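Local coordinates for nodulation fucosyltransferase NodZ (Bradyrhizobium sp., PDB 2HHC), which is a nodulation protein of the NodZ family, assigned to the GT-B structural clan, whose members typically pair two Rossmann-like domains, at residues E4-R10 against R34-W40; L111-F115 against I126-L132; K207-Y213 against P298-E302. All coordinates share one frame; numbering follows the deposited sequence. Where two conformers were deposited one is given.

Contact 1: residues E4-R10 against R34-W40; sequences ERFVISR and RTLVIDW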
loop_
_atom_site.group_PDB
_atom_site.type_symbol
_atom_site.label_atom_id
_atom_site.label_comp_id
_atom_site.label_asym_id
_atom_site.label_seq_id
_atom_site.Cartn_x
_atom_site.Cartn_y
_atom_site.Cartn_z
ATOM N N GLU A 4 11.285 -16.192 22.500
ATOM C CA GLU A 4 10.474 -15.646 21.422
ATOM C C GLU A 4 11.391 -15.092 20.368
ATOM O O GLU A 4 12.412 -14.476 20.688
ATOM C CB GLU A 4 9.571 -14.538 21.979
ATOM C CG GLU A 4 8.466 -14.123 21.051
ATOM C CD GLU A 4 7.411 -13.233 21.702
ATOM O OE1 GLU A 4 7.491 -12.939 22.912
ATOM O OE2 GLU A 4 6.447 -12.811 20.968
ATOM N N ARG A 5 11.009 -15.229 19.087
ATOM C CA ARG A 5 11.731 -14.739 17.936
ATOM C C ARG A 5 10.797 -13.883 17.063
ATOM O O ARG A 5 9.561 -13.994 17.178
ATOM C CB ARG A 5 12.275 -15.920 17.160
ATOM C CG ARG A 5 13.436 -16.588 17.934
ATOM C CD ARG A 5 13.842 -17.983 17.454
ATOM N NE ARG A 5 13.355 -18.285 16.134
ATOM C CZ ARG A 5 14.083 -18.485 15.028
ATOM N NH1 ARG A 5 15.443 -18.464 14.988
ATOM N NH2 ARG A 5 13.396 -18.759 13.940
ATOM N N PHE A 6 11.374 -13.030 16.251
ATOM C CA PHE A 6 10.634 -11.919 15.663
ATOM C C PHE A 6 10.956 -11.656 14.194
ATOM O O PHE A 6 12.077 -11.945 13.706
ATOM C CB PHE A 6 10.916 -10.606 16.456
ATOM C CG PHE A 6 10.555 -10.702 17.905
ATOM C CD1 PHE A 6 11.439 -11.251 18.824
ATOM C CD2 PHE A 6 9.345 -10.222 18.365
ATOM C CE1 PHE A 6 11.134 -11.317 20.156
ATOM C CE2 PHE A 6 9.034 -10.281 19.712
ATOM C CZ PHE A 6 9.941 -10.813 20.619
ATOM N N VAL A 7 9.991 -11.050 13.522
ATOM C CA VAL A 7 10.185 -10.364 12.227
ATOM C C VAL A 7 9.650 -8.961 12.395
ATOM O O VAL A 7 8.490 -8.823 12.798
ATOM C CB VAL A 7 9.442 -11.062 11.037
ATOM C CG1 VAL A 7 9.675 -10.296 9.759
ATOM C CG2 VAL A 7 9.847 -12.474 10.871
ATOM N N ILE A 8 10.465 -7.945 12.148
ATOM C CA ILE A 8 10.026 -6.563 12.259
ATOM C C ILE A 8 9.783 -6.035 10.871
ATOM O O ILE A 8 10.677 -6.039 10.003
ATOM C CB ILE A 8 11.060 -5.711 12.989
ATOM C CG1 ILE A 8 11.415 -6.327 14.375
ATOM C CG2 ILE A 8 10.537 -4.317 13.121
ATOM C CD1 ILE A 8 12.463 -5.549 15.128
ATOM N N SER A 9 8.589 -5.540 10.600
ATOM C CA SER A 9 8.221 -4.905 9.363
ATOM C C SER A 9 8.288 -3.401 9.517
ATOM O O SER A 9 7.410 -2.797 10.157
ATOM C CB SER A 9 6.819 -5.344 8.943
ATOM O OG SER A 9 6.521 -4.797 7.658
ATOM N N ARG A 10 9.322 -2.785 8.926
ATOM C CA ARG A 10 9.544 -1.359 8.975
ATOM C C ARG A 10 9.254 -0.789 7.588
ATOM O O ARG A 10 9.897 -1.201 6.600
ATOM C CB ARG A 10 11.002 -1.076 9.320
ATOM C CG ARG A 10 11.536 -1.909 10.465
ATOM C CD ARG A 10 12.752 -1.187 11.098
ATOM N NE ARG A 10 12.276 -0.097 11.946
ATOM C CZ ARG A 10 12.598 1.179 11.777
ATOM N NH1 ARG A 10 13.444 1.555 10.824
ATOM N NH2 ARG A 10 12.043 2.111 12.541
ATOM N N ARG A 34 7.566 -17.039 14.087
ATOM C CA ARG A 34 8.016 -15.794 14.716
ATOM C C ARG A 34 6.849 -14.862 14.976
ATOM O O ARG A 34 5.826 -14.883 14.269
ATOM C CB ARG A 34 9.052 -15.098 13.825
ATOM C CG ARG A 34 10.339 -15.883 13.607
ATOM C CD ARG A 34 11.168 -15.240 12.501
ATOM N NE ARG A 34 12.363 -16.029 12.208
ATOM C CZ ARG A 34 13.569 -15.825 12.737
ATOM N NH1 ARG A 34 13.783 -14.879 13.645
ATOM N NH2 ARG A 34 14.579 -16.590 12.364
ATOM N N THR A 35 7.073 -13.935 15.905
ATOM C CA THR A 35 6.135 -12.875 16.182
ATOM C C THR A 35 6.393 -11.752 15.190
ATOM O O THR A 35 7.523 -11.366 14.953
ATOM C CB THR A 35 6.298 -12.404 17.628
ATOM O OG1 THR A 35 5.856 -13.449 18.475
ATOM C CG2 THR A 35 5.507 -11.106 17.960
ATOM N N LEU A 36 5.318 -11.170 14.636
ATOM C CA LEU A 36 5.392 -10.031 13.719
ATOM C C LEU A 36 5.217 -8.707 14.419
ATOM O O LEU A 36 4.299 -8.517 15.207
ATOM C CB LEU A 36 4.315 -10.143 12.654
ATOM C CG LEU A 36 4.229 -9.056 11.613
ATOM C CD1 LEU A 36 5.462 -9.078 10.671
ATOM C CD2 LEU A 36 2.981 -9.271 10.788
ATOM N N VAL A 37 6.180 -7.830 14.213
ATOM C CA VAL A 37 6.156 -6.500 14.779
ATOM C C VAL A 37 5.942 -5.513 13.617
ATOM O O VAL A 37 6.676 -5.508 12.608
ATOM C CB VAL A 37 7.517 -6.174 15.419
ATOM C CG1 VAL A 37 7.505 -4.784 15.999
ATOM C CG2 VAL A 37 7.909 -7.199 16.469
ATOM N N ILE A 38 4.896 -4.694 13.701
ATOM C CA ILE A 38 4.583 -3.679 12.693
ATOM C C ILE A 38 5.176 -2.372 13.218
ATOM O O ILE A 38 4.711 -1.844 14.229
ATOM C CB ILE A 38 3.085 -3.550 12.446
ATOM C CG1 ILE A 38 2.440 -4.917 12.183
ATOM C CG2 ILE A 38 2.864 -2.557 11.287
ATOM C CD1 ILE A 38 0.940 -4.883 11.876
ATOM N N ASP A 39 6.237 -1.924 12.576
ATOM C CA ASP A 39 7.018 -0.756 13.054
ATOM C C ASP A 39 6.969 0.358 12.024
ATOM O O ASP A 39 7.766 0.418 11.060
ATOM C CB ASP A 39 8.445 -1.143 13.357
ATOM C CG ASP A 39 9.251 0.014 13.865
ATOM O OD1 ASP A 39 8.724 1.128 14.077
ATOM O OD2 ASP A 39 10.490 -0.216 14.033
ATOM N N TRP A 40 5.947 1.196 12.143
ATOM C CA TRP A 40 5.746 2.324 11.256
ATOM C C TRP A 40 6.179 3.647 11.896
ATOM O O TRP A 40 5.704 4.721 11.562
ATOM C CB TRP A 40 4.321 2.410 10.770
ATOM C CG TRP A 40 3.924 1.304 9.826
ATOM C CD1 TRP A 40 4.660 0.225 9.415
ATOM C CD2 TRP A 40 2.606 1.143 9.236
ATOM N NE1 TRP A 40 3.919 -0.547 8.554
ATOM C CE2 TRP A 40 2.662 0.019 8.415
ATOM C CE3 TRP A 40 1.456 1.915 9.254
ATOM C CZ2 TRP A 40 1.551 -0.416 7.686
ATOM C CZ3 TRP A 40 0.388 1.529 8.527
ATOM C CH2 TRP A 40 0.446 0.361 7.737
HETATM O O HOH W 1 5.084 -2.535 6.816
#
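Val7 and Val37 sit at the middle of five backbone hydrogen bonds that zip segment 4-10 to segment 34-40, from Thr35 N on Arg5 O to Asp39 N on Ser9 O. The strand axes pass 4.7 Å apart at 21°, so this mostly buried pairing is parallel and close. On one face of the sheet, Phe6 brings ring atom CD2 to 3.8 Å from Val37 CG2, and Ile8 CG1 lies alongside Val37 CB at 4.0 Å. Helix 15-32 packs beneath Ser9 and Leu36 on the other.

The solvent side lies at exposed Glu4 and partly exposed Arg5 and Arg10. With CG anti to the backbone N (chi1 -166°), Glu4 OE2 accepts a hydrogen bond from Thr35 OG1 on its anti lone pair, at 2.6 Å. Nearby, the Arg34 guanidinium lies over one face of the Arg5 guanidinium, the latter in one of two modelled conformers; Asp120 bridges both. At the far end, one conformer of Arg10 puts NE 2.7 Å from OD2 of buried Asp39, within its guanidinium plane but above the carboxylate plane, and Arg41 shares that oxygen. Together with helix 15-32, these strands form the beta-alpha-beta crossover that opens a Rossmann-like sheet.

Contact 2: residues L111-F115 against I126-L132; sequences LTELF and IVCDACL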
loop_
_atom_site.group_PDB
_atom_site.type_symbol
_atom_site.label_atom_id
_atom_site.label_comp_id
_atom_site.label_asym_id
_atom_site.label_seq_id
_atom_site.Cartn_x
_atom_site.Cartn_y
_atom_site.Cartn_z
ATOM N N LEU A 111 17.038 -10.368 1.962
ATOM C CA LEU A 111 15.774 -10.882 2.507
ATOM C C LEU A 111 15.063 -11.790 1.492
ATOM O O LEU A 111 14.495 -12.809 1.848
ATOM C CB LEU A 111 14.873 -9.721 2.893
ATOM C CG LEU A 111 15.301 -8.939 4.151
ATOM C CD1 LEU A 111 14.574 -7.619 4.175
ATOM C CD2 LEU A 111 15.007 -9.760 5.431
ATOM N N THR A 112 15.137 -11.409 0.220
ATOM C CA THR A 112 14.509 -12.172 -0.852
ATOM C C THR A 112 15.107 -13.574 -0.892
ATOM O O THR A 112 14.368 -14.570 -0.900
ATOM C CB THR A 112 14.680 -11.435 -2.191
ATOM O OG1 THR A 112 13.988 -10.191 -2.107
ATOM C CG2 THR A 112 14.060 -12.218 -3.325
ATOM N N GLU A 113 16.429 -13.644 -0.844
ATOM C CA GLU A 113 17.147 -14.935 -0.812
ATOM C C GLU A 113 16.739 -15.700 0.451
ATOM O O GLU A 113 16.450 -16.893 0.407
ATOM C CB GLU A 113 18.645 -14.686 -0.891
ATOM C CG GLU A 113 19.519 -15.927 -0.723
ATOM C CD GLU A 113 21.014 -15.621 -0.809
ATOM O OE1 GLU A 113 21.467 -14.610 -0.197
ATOM O OE2 GLU A 113 21.759 -16.421 -1.426
ATOM N N LEU A 114 16.674 -15.041 1.591
ATOM C CA LEU A 114 16.306 -15.734 2.815
ATOM C C LEU A 114 14.915 -16.325 2.709
ATOM O O LEU A 114 14.687 -17.466 3.113
ATOM C CB LEU A 114 16.389 -14.801 4.021
ATOM C CG LEU A 114 15.975 -15.485 5.311
ATOM C CD1 LEU A 114 16.960 -16.623 5.640
ATOM C CD2 LEU A 114 15.897 -14.434 6.415
ATOM N N PHE A 115 13.972 -15.540 2.179
ATOM C CA PHE A 115 12.585 -15.977 2.087
ATOM C C PHE A 115 12.427 -17.162 1.141
ATOM O O PHE A 115 11.479 -17.920 1.303
ATOM C CB PHE A 115 11.677 -14.856 1.599
ATOM C CG PHE A 115 11.572 -13.698 2.527
ATOM C CD1 PHE A 115 12.037 -13.735 3.853
ATOM C CD2 PHE A 115 10.917 -12.560 2.113
ATOM C CE1 PHE A 115 11.916 -12.621 4.698
ATOM C CE2 PHE A 115 10.812 -11.458 2.945
ATOM C CZ PHE A 115 11.254 -11.499 4.252
ATOM N N ILE A 126 14.521 -10.832 12.584
ATOM C CA ILE A 126 14.682 -10.423 11.177
ATOM C C ILE A 126 14.206 -8.989 11.093
ATOM O O ILE A 126 13.041 -8.718 11.416
ATOM C CB ILE A 126 13.841 -11.297 10.244
ATOM C CG1 ILE A 126 14.064 -12.804 10.516
ATOM C CG2 ILE A 126 14.094 -10.942 8.790
ATOM C CD1 ILE A 126 15.416 -13.295 10.496
ATOM N N VAL A 127 15.040 -8.081 10.609
ATOM C CA VAL A 127 14.611 -6.682 10.492
ATOM C C VAL A 127 14.375 -6.409 9.023
ATOM O O VAL A 127 15.313 -6.449 8.205
ATOM C CB VAL A 127 15.660 -5.675 11.041
ATOM C CG1 VAL A 127 15.071 -4.226 10.946
ATOM C CG2 VAL A 127 16.063 -6.056 12.428
ATOM N N CYS A 128 13.122 -6.158 8.649
ATOM C CA CYS A 128 12.742 -5.843 7.301
ATOM C C CYS A 128 12.599 -4.334 7.128
ATOM O O CYS A 128 11.653 -3.771 7.634
ATOM C CB CYS A 128 11.407 -6.517 6.918
ATOM S SG CYS A 128 11.419 -8.321 7.007
ATOM N N ASP A 129 13.569 -3.710 6.475
ATOM C CA ASP A 129 13.606 -2.252 6.353
ATOM C C ASP A 129 14.032 -1.849 4.918
ATOM O O ASP A 129 14.943 -1.071 4.669
ATOM C CB ASP A 129 14.521 -1.648 7.445
ATOM C CG ASP A 129 14.284 -0.208 7.708
ATOM O OD1 ASP A 129 13.452 0.506 7.054
ATOM O OD2 ASP A 129 14.957 0.276 8.668
ATOM N N ALA A 130 13.310 -2.442 3.974
ATOM C CA ALA A 130 13.434 -2.239 2.563
ATOM C C ALA A 130 12.086 -2.550 1.915
ATOM O O ALA A 130 11.177 -3.069 2.559
ATOM C CB ALA A 130 14.491 -3.128 1.981
ATOM N N CYS A 131 11.979 -2.295 0.629
ATOM C CA CYS A 131 10.762 -2.578 -0.098
ATOM C C CYS A 131 10.644 -4.074 -0.329
ATOM O O CYS A 131 11.535 -4.674 -0.923
ATOM C CB CYS A 131 10.764 -1.874 -1.421
ATOM S SG CYS A 131 9.230 -2.070 -2.335
ATOM N N LEU A 132 9.543 -4.658 0.116
ATOM C CA LEU A 132 9.288 -6.084 -0.052
ATOM C C LEU A 132 8.059 -6.327 -0.931
ATOM O O LEU A 132 7.459 -7.423 -0.894
ATOM C CB LEU A 132 9.223 -6.815 1.295
ATOM C CG LEU A 132 10.555 -6.837 2.070
ATOM C CD1 LEU A 132 10.379 -7.590 3.340
ATOM C CD2 LEU A 132 11.687 -7.495 1.268
#
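Leu111 points from helix 101-116 toward Ile126, Cys128 and Leu132, and its two methyls part company there. With CG set opposite the carbonyl carbon (chi1 -72°), Leu111 CD2 comes to 3.7 Å from Ile126 CG2, the two side chains sliding past one another in opposite directions. Leu111 CD1 instead meets the strand backbone, 4.0 Å from Cys128 CA, and touches Leu132 CD2 at 4.1 Å, where the two leucines stand roughly at right angles.

One helical turn on, Phe115 presents its rim rather than a face: CE2 lies 3.9 Å from Leu132 CD1, and CZ 4.2 Å from Cys128 SG, both partners near the ring plane. The Phe115 and Leu132 side chains cross at about a right angle, and Leu132 divides its methyls, CD2 to Leu111 and CD1 to the Phe115 rim. Leu114 adds a looser touch, CD2 to Ile126 CD1 at 4.3 Å. The whole interface is apolar, and the helix axis stays 11.1 Å from that of strand 126-128, a spacing filled by these side chains. Tyr28 of helix 15-32 meets the Phe115 ring, and Ser21 and Ser24 hold the Leu132 backbone. Strand 84-85, helix 101-116 and strand 125-128 thus make a beta-alpha-beta crossover of the Rossmann-like sheet.

Contact 3: residues K207-Y213 against P298-E302; sequences KAKALSY and PRIIE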
loop_
_atom_site.group_PDB
_atom_site.type_symbol
_atom_site.label_atom_id
_atom_site.label_comp_id
_atom_site.label_asym_id
_atom_site.label_seq_id
_atom_site.Cartn_x
_atom_site.Cartn_y
_atom_site.Cartn_z
ATOM N N LYS A 207 -11.421 4.441 -23.234
ATOM C CA LYS A 207 -11.408 2.979 -23.376
ATOM C C LYS A 207 -12.273 2.337 -22.327
ATOM O O LYS A 207 -13.107 1.466 -22.633
ATOM C CB LYS A 207 -9.965 2.427 -23.370
ATOM C CG LYS A 207 -9.844 0.865 -23.319
ATOM C CD LYS A 207 -8.365 0.478 -23.415
ATOM C CE LYS A 207 -8.112 -1.034 -23.307
ATOM N NZ LYS A 207 -8.547 -1.776 -24.504
ATOM N N ALA A 208 -12.116 2.776 -21.090
ATOM C CA ALA A 208 -12.899 2.249 -19.990
ATOM C C ALA A 208 -14.385 2.528 -20.174
ATOM O O ALA A 208 -15.228 1.668 -19.869
ATOM C CB ALA A 208 -12.426 2.865 -18.666
ATOM N N LYS A 209 -14.714 3.723 -20.653
ATOM C CA LYS A 209 -16.122 4.123 -20.798
ATOM C C LYS A 209 -16.843 3.408 -21.927
ATOM O O LYS A 209 -18.083 3.354 -21.917
ATOM C CB LYS A 209 -16.235 5.634 -21.003
ATOM C CG LYS A 209 -16.156 6.431 -19.716
ATOM C CD LYS A 209 -16.359 7.930 -19.920
ATOM C CE LYS A 209 -17.864 8.183 -20.135
ATOM N NZ LYS A 209 -18.080 9.506 -20.683
ATOM N N ALA A 210 -16.080 2.894 -22.899
ATOM C CA ALA A 210 -16.627 2.140 -24.037
ATOM C C ALA A 210 -16.997 0.680 -23.690
ATOM O O ALA A 210 -17.668 0.006 -24.490
ATOM C CB ALA A 210 -15.632 2.154 -25.156
ATOM N N LEU A 211 -16.542 0.179 -22.536
ATOM C CA LEU A 211 -16.920 -1.131 -22.007
ATOM C C LEU A 211 -18.368 -1.077 -21.535
ATOM O O LEU A 211 -18.937 0.009 -21.377
ATOM C CB LEU A 211 -15.993 -1.545 -20.864
ATOM C CG LEU A 211 -14.512 -1.608 -21.251
ATOM C CD1 LEU A 211 -13.629 -1.952 -20.081
ATOM C CD2 LEU A 211 -14.289 -2.570 -22.399
ATOM N N SER A 212 -18.991 -2.243 -21.366
ATOM C CA SER A 212 -20.383 -2.298 -20.924
ATOM C C SER A 212 -20.419 -2.505 -19.427
ATOM O O SER A 212 -19.608 -3.247 -18.869
ATOM C CB SER A 212 -21.145 -3.394 -21.656
ATOM O OG SER A 212 -21.330 -2.991 -23.011
ATOM N N TYR A 213 -21.329 -1.797 -18.777
ATOM C CA TYR A 213 -21.512 -1.877 -17.341
ATOM C C TYR A 213 -22.985 -2.064 -17.014
ATOM O O TYR A 213 -23.853 -1.599 -17.761
ATOM C CB TYR A 213 -21.026 -0.598 -16.678
ATOM C CG TYR A 213 -19.554 -0.348 -16.890
ATOM C CD1 TYR A 213 -18.612 -0.849 -16.022
ATOM C CD2 TYR A 213 -19.114 0.385 -17.979
ATOM C CE1 TYR A 213 -17.268 -0.620 -16.223
ATOM C CE2 TYR A 213 -17.786 0.610 -18.212
ATOM C CZ TYR A 213 -16.861 0.121 -17.330
ATOM O OH TYR A 213 -15.543 0.356 -17.596
ATOM N N PRO A 298 -12.923 -6.075 -10.938
ATOM C CA PRO A 298 -13.094 -6.947 -12.113
ATOM C C PRO A 298 -12.191 -6.688 -13.333
ATOM O O PRO A 298 -11.746 -7.642 -14.006
ATOM C CB PRO A 298 -14.558 -6.703 -12.487
ATOM C CG PRO A 298 -15.222 -6.369 -11.220
ATOM C CD PRO A 298 -14.206 -5.556 -10.445
ATOM N N ARG A 299 -11.953 -5.425 -13.640
ATOM C CA ARG A 299 -11.169 -5.081 -14.841
ATOM C C ARG A 299 -10.180 -3.957 -14.528
ATOM O O ARG A 299 -10.518 -2.977 -13.865
ATOM C CB ARG A 299 -12.084 -4.612 -15.973
ATOM C CG ARG A 299 -13.043 -5.650 -16.519
ATOM C CD ARG A 299 -14.367 -4.916 -16.733
ATOM N NE ARG A 299 -14.934 -5.146 -18.009
ATOM C CZ ARG A 299 -16.060 -4.604 -18.477
ATOM N NH1 ARG A 299 -16.789 -3.740 -17.788
ATOM N NH2 ARG A 299 -16.456 -4.957 -19.666
ATOM N N ILE A 300 -8.985 -4.087 -15.081
ATOM C CA ILE A 300 -7.900 -3.158 -14.866
ATOM C C ILE A 300 -7.429 -2.669 -16.241
ATOM O O ILE A 300 -7.263 -3.469 -17.175
ATOM C CB ILE A 300 -6.748 -3.855 -14.135
ATOM C CG1 ILE A 300 -7.214 -4.366 -12.751
ATOM C CG2 ILE A 300 -5.585 -2.890 -13.965
ATOM C CD1 ILE A 300 -7.681 -5.832 -12.762
ATOM N N ILE A 301 -7.258 -1.362 -16.391
ATOM C CA ILE A 301 -6.726 -0.791 -17.640
ATOM C C ILE A 301 -5.410 -0.079 -17.310
ATOM O O ILE A 301 -5.306 0.681 -16.323
ATOM C CB ILE A 301 -7.720 0.140 -18.250
ATOM C CG1 ILE A 301 -8.865 -0.669 -18.858
ATOM C CG2 ILE A 301 -7.053 1.038 -19.298
ATOM C CD1 ILE A 301 -10.061 0.105 -19.408
ATOM N N GLU A 302 -4.411 -0.295 -18.155
ATOM C CA GLU A 302 -3.144 0.369 -17.966
ATOM C C GLU A 302 -2.369 0.410 -19.263
ATOM O O GLU A 302 -2.668 -0.349 -20.180
ATOM C CB GLU A 302 -2.347 -0.342 -16.898
ATOM C CG GLU A 302 -1.868 -1.699 -17.314
ATOM C CD GLU A 302 -1.646 -2.646 -16.145
ATOM O OE1 GLU A 302 -2.311 -2.520 -15.121
ATOM O OE2 GLU A 302 -0.788 -3.530 -16.267
HETATM O O HOH W 2 -17.800 -4.773 -21.827
#
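Arg299 and Ile301 are alternate residues of an edge-proximal strand in the second Rossmann-like sheet of this GT-B protein, and the C-terminal end of helix 192-209 and the turn after it pack against them. In that sheet strand 299-303 runs parallel to strand 279-283, while helix 192-209 connects strands 170-176 and 217-223.

The Arg299 side chain carries most of the evidence. It leaves CB with CG opposite the carbonyl carbon (chi1 -65°), and bends at the next two torsions carry the chain across to the turn; Met313 of strand 311-315 touches this side chain. Arg299 NE is the first atom to meet the other segment, 4.0 Å from Leu211 CD1. At CZ the same methyl sits squarely over the centre of the guanidinium, 3.9 Å above its plane, forming an apolar lid. Arg299 NH1 then donates to Ser212 O at 3.1 Å, a fairly straight bond (160°) lying near the guanidinium plane. It also passes over one face of the Tyr213 ring, 3.5 Å from CE1; with Arg299 CZ 5.2 Å from the Tyr213 ring centroid, any cation-pi attraction is at most weak. Arg299 NH2 rests 3.6 Å from Leu211 CB. Ser212 O is thus held directly, and Ser212 N only through a water weakly bonded to Arg299 NH2.

Ile301 adds further apolar packing: its CD1 reaches Ala208 CA at 3.6 Å. Tyr213 OH, also bonded to Thr279 OG1, donates to Ala208 O at 2.6 Å, from above the carbonyl plane.

Contacts 1 and 2 belong to one sheet and are both largely buried. Strand 6-10 is flanked by strands 35-39 and 125-128, and Ile8 binds the latter through its N to Ile126 O and its O to Cys128 N, so the two contacts touch with centres about 12 Å apart. Contact 1 is strand on strand and rests on backbone bonds with charged margins; contact 2 is helix on sheet and wholly apolar. Contact 3, with its centre about 40 Å and 36 Å from those of contacts 1 and 2, lies in the other sheet, across the chain's centre. It is only partly buried, and it combines aliphatic packing with an arginine and a bridging water.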